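PDB 3U52: phenol hydroxylase component phN from Pseudomonas stutzeri, which probably serves as the diiron-bearing oxygenase subunit of a multicomponent phenol hydroxylase, activating dioxygen to hydroxylate aromatic rings. Local coordinates for residues 240-243 with 244-248; 377-380 with 381-384. All coordinates share one frame; numbering follows the deposited sequence.

Interaction 1: residues 240-243 with 244-248; sequences GLEV and IKFIL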
loop_
_atom_site.group_PDB
_atom_site.type_symbol
_atom_site.label_atom_id
_atom_site.label_comp_id
_atom_site.label_asym_id
_atom_site.label_seq_id
_atom_site.Cartn_x
_atom_site.Cartn_y
_atom_site.Cartn_z
ATOM N N GLY A 240 -5.384 27.553 -11.857
ATOM C CA GLY A 240 -5.814 27.971 -13.209
ATOM C C GLY A 240 -6.893 29.040 -13.143
ATOM O O GLY A 240 -6.863 30.022 -13.895
ATOM N N LEU A 241 -7.840 28.848 -12.236
ATOM C CA LEU A 241 -8.953 29.805 -12.000
ATOM C C LEU A 241 -8.405 31.125 -11.435
ATOM O O LEU A 241 -8.732 32.187 -11.940
ATOM C CB LEU A 241 -9.924 29.211 -10.982
ATOM C CG LEU A 241 -11.443 29.369 -11.078
ATOM C CD1 LEU A 241 -12.013 29.507 -9.662
ATOM C CD2 LEU A 241 -11.880 30.504 -12.058
ATOM N N GLU A 242 -7.549 31.055 -10.409
ATOM C CA GLU A 242 -6.902 32.262 -9.867
ATOM C C GLU A 242 -6.162 33.055 -10.935
ATOM O O GLU A 242 -6.316 34.291 -11.017
ATOM C CB GLU A 242 -5.955 31.949 -8.684
ATOM C CG GLU A 242 -5.289 33.241 -8.045
ATOM C CD GLU A 242 -6.285 34.379 -7.592
ATOM O OE1 GLU A 242 -7.507 34.121 -7.414
ATOM O OE2 GLU A 242 -5.846 35.556 -7.366
ATOM N N VAL A 243 -5.366 32.342 -11.742
ATOM C CA VAL A 243 -4.581 32.915 -12.847
ATOM C C VAL A 243 -5.453 33.791 -13.764
ATOM O O VAL A 243 -5.112 34.955 -13.950
ATOM C CB VAL A 243 -3.740 31.811 -13.660
ATOM C CG1 VAL A 243 -3.237 32.329 -15.024
ATOM C CG2 VAL A 243 -2.521 31.324 -12.823
ATOM N N ILE A 244 -6.545 33.267 -14.350
ATOM C CA ILE A 244 -7.286 34.135 -15.320
ATOM C C ILE A 244 -7.955 35.293 -14.645
ATOM O O ILE A 244 -7.949 36.363 -15.213
ATOM C CB ILE A 244 -8.396 33.487 -16.229
ATOM C CG1 ILE A 244 -8.882 32.223 -15.632
ATOM C CG2 ILE A 244 -7.979 33.475 -17.801
ATOM C CD1 ILE A 244 -10.081 32.383 -14.799
ATOM N N LYS A 245 -8.549 35.073 -13.463
ATOM C CA LYS A 245 -9.203 36.154 -12.721
ATOM C C LYS A 245 -8.206 37.221 -12.316
ATOM O O LYS A 245 -8.449 38.393 -12.589
ATOM C CB LYS A 245 -9.987 35.640 -11.524
ATOM C CG LYS A 245 -11.075 34.635 -11.973
ATOM C CD LYS A 245 -12.129 34.358 -10.917
ATOM C CE LYS A 245 -13.441 33.878 -11.584
ATOM N NZ LYS A 245 -14.585 33.723 -10.569
ATOM N N PHE A 246 -7.063 36.809 -11.769
ATOM C CA PHE A 246 -6.014 37.746 -11.372
ATOM C C PHE A 246 -5.589 38.652 -12.534
ATOM O O PHE A 246 -5.567 39.867 -12.404
ATOM C CB PHE A 246 -4.771 37.016 -10.861
ATOM C CG PHE A 246 -3.698 37.945 -10.427
ATOM C CD1 PHE A 246 -3.846 38.691 -9.271
ATOM C CD2 PHE A 246 -2.562 38.118 -11.201
ATOM C CE1 PHE A 246 -2.830 39.600 -8.885
ATOM C CE2 PHE A 246 -1.561 39.000 -10.809
ATOM C CZ PHE A 246 -1.704 39.736 -9.654
ATOM N N ILE A 247 -5.276 38.036 -13.661
ATOM C CA ILE A 247 -4.778 38.731 -14.874
ATOM C C ILE A 247 -5.827 39.657 -15.482
ATOM O O ILE A 247 -5.507 40.805 -15.848
ATOM C CB ILE A 247 -4.285 37.722 -15.918
ATOM C CG1 ILE A 247 -3.045 37.000 -15.388
ATOM C CG2 ILE A 247 -3.910 38.412 -17.214
ATOM C CD1 ILE A 247 -2.499 35.929 -16.392
ATOM N N LEU A 248 -7.079 39.172 -15.540
ATOM C CA LEU A 248 -8.172 39.974 -16.089
ATOM C C LEU A 248 -8.495 41.190 -15.216
ATOM O O LEU A 248 -8.878 42.236 -15.729
ATOM C CB LEU A 248 -9.441 39.126 -16.276
ATOM C CG LEU A 248 -9.271 38.097 -17.402
ATOM C CD1 LEU A 248 -10.417 37.053 -17.399
ATOM C CD2 LEU A 248 -9.100 38.767 -18.745
#

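Interaction 2: residues 377-380 with 381-384; sequences YEYL and AKEA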
loop_
_atom_site.group_PDB
_atom_site.type_symbol
_atom_site.label_atom_id
_atom_site.label_comp_id
_atom_site.label_asym_id
_atom_site.label_seq_id
_atom_site.Cartn_x
_atom_site.Cartn_y
_atom_site.Cartn_z
ATOM N N TYR A 377 -15.393 0.487 -42.296
ATOM C CA TYR A 377 -15.012 -0.773 -41.621
ATOM C C TYR A 377 -15.519 -2.001 -42.417
ATOM O O TYR A 377 -14.833 -3.010 -42.498
ATOM C CB TYR A 377 -15.478 -0.772 -40.153
ATOM C CG TYR A 377 -14.917 0.441 -39.366
ATOM C CD1 TYR A 377 -13.534 0.643 -39.244
ATOM C CD2 TYR A 377 -15.769 1.382 -38.774
ATOM C CE1 TYR A 377 -13.015 1.786 -38.556
ATOM C CE2 TYR A 377 -15.272 2.509 -38.093
ATOM C CZ TYR A 377 -13.903 2.700 -38.001
ATOM O OH TYR A 377 -13.421 3.794 -37.333
ATOM N N GLU A 378 -16.682 -1.881 -43.054
ATOM C CA GLU A 378 -17.153 -2.964 -43.933
ATOM C C GLU A 378 -16.127 -3.258 -45.053
ATOM O O GLU A 378 -15.697 -4.415 -45.230
ATOM C CB GLU A 378 -18.537 -2.651 -44.465
ATOM C CG GLU A 378 -19.561 -2.515 -43.349
ATOM C CD GLU A 378 -20.960 -2.204 -43.862
ATOM O OE1 GLU A 378 -21.941 -2.344 -43.079
ATOM O OE2 GLU A 378 -21.089 -1.826 -45.043
ATOM N N TYR A 379 -15.726 -2.203 -45.779
ATOM C CA TYR A 379 -14.705 -2.298 -46.825
ATOM C C TYR A 379 -13.340 -2.767 -46.313
ATOM O O TYR A 379 -12.725 -3.653 -46.912
ATOM C CB TYR A 379 -14.555 -0.954 -47.581
ATOM C CG TYR A 379 -13.464 -1.003 -48.646
ATOM C CD1 TYR A 379 -13.681 -1.649 -49.889
ATOM C CD2 TYR A 379 -12.221 -0.463 -48.399
ATOM C CE1 TYR A 379 -12.658 -1.731 -50.870
ATOM C CE2 TYR A 379 -11.182 -0.549 -49.364
ATOM C CZ TYR A 379 -11.430 -1.173 -50.592
ATOM O OH TYR A 379 -10.433 -1.268 -51.522
ATOM N N LEU A 380 -12.860 -2.178 -45.207
ATOM C CA LEU A 380 -11.519 -2.535 -44.729
ATOM C C LEU A 380 -11.482 -3.988 -44.248
ATOM O O LEU A 380 -10.483 -4.671 -44.425
ATOM C CB LEU A 380 -11.080 -1.602 -43.598
ATOM C CG LEU A 380 -10.865 -0.161 -44.007
ATOM C CD1 LEU A 380 -10.724 0.690 -42.728
ATOM C CD2 LEU A 380 -9.652 -0.059 -44.940
ATOM N N ALA A 381 -12.594 -4.472 -43.690
ATOM C CA ALA A 381 -12.637 -5.881 -43.259
ATOM C C ALA A 381 -12.678 -6.878 -44.445
ATOM O O ALA A 381 -12.038 -7.926 -44.408
ATOM C CB ALA A 381 -13.796 -6.109 -42.313
ATOM N N LYS A 382 -13.410 -6.540 -45.486
ATOM C CA LYS A 382 -13.415 -7.365 -46.688
ATOM C C LYS A 382 -12.007 -7.409 -47.290
ATOM O O LYS A 382 -11.490 -8.487 -47.646
ATOM C CB LYS A 382 -14.350 -6.740 -47.701
ATOM C CG LYS A 382 -15.809 -7.048 -47.504
ATOM C CD LYS A 382 -16.652 -6.017 -48.286
ATOM C CE LYS A 382 -15.779 -5.087 -49.191
ATOM N NZ LYS A 382 -15.008 -5.718 -50.363
ATOM N N GLU A 383 -11.373 -6.243 -47.375
ATOM C CA GLU A 383 -9.989 -6.187 -47.804
ATOM C C GLU A 383 -9.053 -7.034 -46.940
ATOM O O GLU A 383 -8.277 -7.817 -47.486
ATOM C CB GLU A 383 -9.546 -4.750 -47.911
ATOM C CG GLU A 383 -10.191 -4.073 -49.150
ATOM C CD GLU A 383 -9.838 -4.763 -50.494
ATOM O OE1 GLU A 383 -8.689 -4.582 -51.002
ATOM O OE2 GLU A 383 -10.714 -5.467 -51.054
ATOM N N ALA A 384 -9.160 -6.923 -45.610
ATOM C CA ALA A 384 -8.279 -7.668 -44.691
ATOM C C ALA A 384 -8.530 -9.190 -44.838
ATOM O O ALA A 384 -7.560 -9.957 -44.931
ATOM C CB ALA A 384 -8.481 -7.200 -43.259
#

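Interaction 1: residues 240-243 with 244-248
Residues 240-243 run into 244-248 as continuous alpha-helix, each of the four carbonyls from Gly240 to Val243 accepting the N-H four residues on; the shortest of these bonds is Phe246 N to Glu242 O at 2.7 Å. Ile244 N to Gly240 O, at 3.3 Å, is among the longest. Four residues apart, side chains share one flank of the helix. Leu241 and Lys245 lie alongside each other and point the same way, the lysine methylene CE resting 3.7 Å from Leu241 CD2. Extended beyond CG, the lysine carries NZ past the leucine to a salt bridge with Asp309. The same leucine methyl, CD2, meets Ile244 CD1 at 3.8 Å, which makes this one methyl common to both contacts. Roughly across the helix, Val243 CG1 touches Ile247 CD1 at 3.9 Å, again side by side. Val243 CG1 stands anti to the backbone N (chi1 164°), whereas Ile247 reaches it with a straight CG1-CD1 arm. Glu242, bent at chi2 (54°), brings OE2 to 3.9 Å from Phe246 CB, with carboxylate and ring planes 42° apart; that oxygen accepts a hydrogen bond from the backbone N of Glu51. Phe246 itself packs against Trp47 and edge-to-face with Trp50, close to a bound xenon. Around this part of helix 220-250, helix 187-216 receives Leu241, Val243, Ile244 and Ile247 on Tyr200, Leu191, Phe196 and Phe188, while Val258 of helix 254-283 takes Ile244, Ile247 and Leu248, joining three helices, of which 220-250 and 187-216 both supply iron ligands.

Interaction 2: residues 377-380 with 381-384
The ring of Tyr379 carries Glu383 on one face: methylene CG lies 3.8 Å from the ring centroid, 23° off the ring normal, a CH-pi contact displaced toward the hydroxyl-bearing rim. Its closest ring atom is CZ, 3.5 Å from CG. The carboxylate of Glu383 is turned almost parallel to the ring, their planes only 7° apart, with CD 3.7 Å from the Tyr379 OH, over the hydroxyl end of the ring. Torsions on both residues bring this about. With chi1 at 178°, the Tyr379 ring swings along the helix toward the following turn; chi1 of Glu383 sets CG over the ring, and the bend at chi2 lays the carboxylate out toward the hydroxyl. Lys382 meets the same tyrosine differently, crossing it at about a right angle with CE 4.1 Å from CD1, and its bent chain also passes CD 3.6 Å from the carbonyl oxygen of Glu378. Beneath these side chains the helix holds their spacing: Glu383 N donates to Tyr379 O at 3.0 Å in a nearly straight bond, and Lys382 N to Glu378 O at 3.1 Å. Further out, Leu380 packs on Phe390 and on Tyr340 of helix 331-342, while the Tyr377 hydroxyl is hydrogen-bonded to that of Tyr282. Tyr379 also packs on an apolar side chain of another protein chain, to whose backbone its hydroxyl makes a weak hydrogen bond. Chemically, Glu383 splits its duties: the aliphatic CG uses the aromatic face, and OE1 forms a salt bridge with Arg388, a pairing that would be expected to favour the charged carboxylate.

Overall arrangement
Interactions 1 and 2 apply one principle, the four-residue spacing of a helix, in two settings. Their centres are 51 Å apart, on opposite sides of the chain's centre, and their nearest atoms are about 35 Å apart. Interaction 1 belongs to helix 220-250, which also supplies the iron ligands Glu233 and His236; the nearest atoms of Gly240 and a ferric ion are about 10 Å apart, and those of the Phe246 side chain and a xenon about 4 Å, in a pocket that includes Trp47, Trp50, Phe188 and Leu191. Interaction 2, farther from the chain's centre on helix 369-385, instead borders another protein chain of the assembly. One contact thus lies on an iron-binding helix, the other beside a subunit interface.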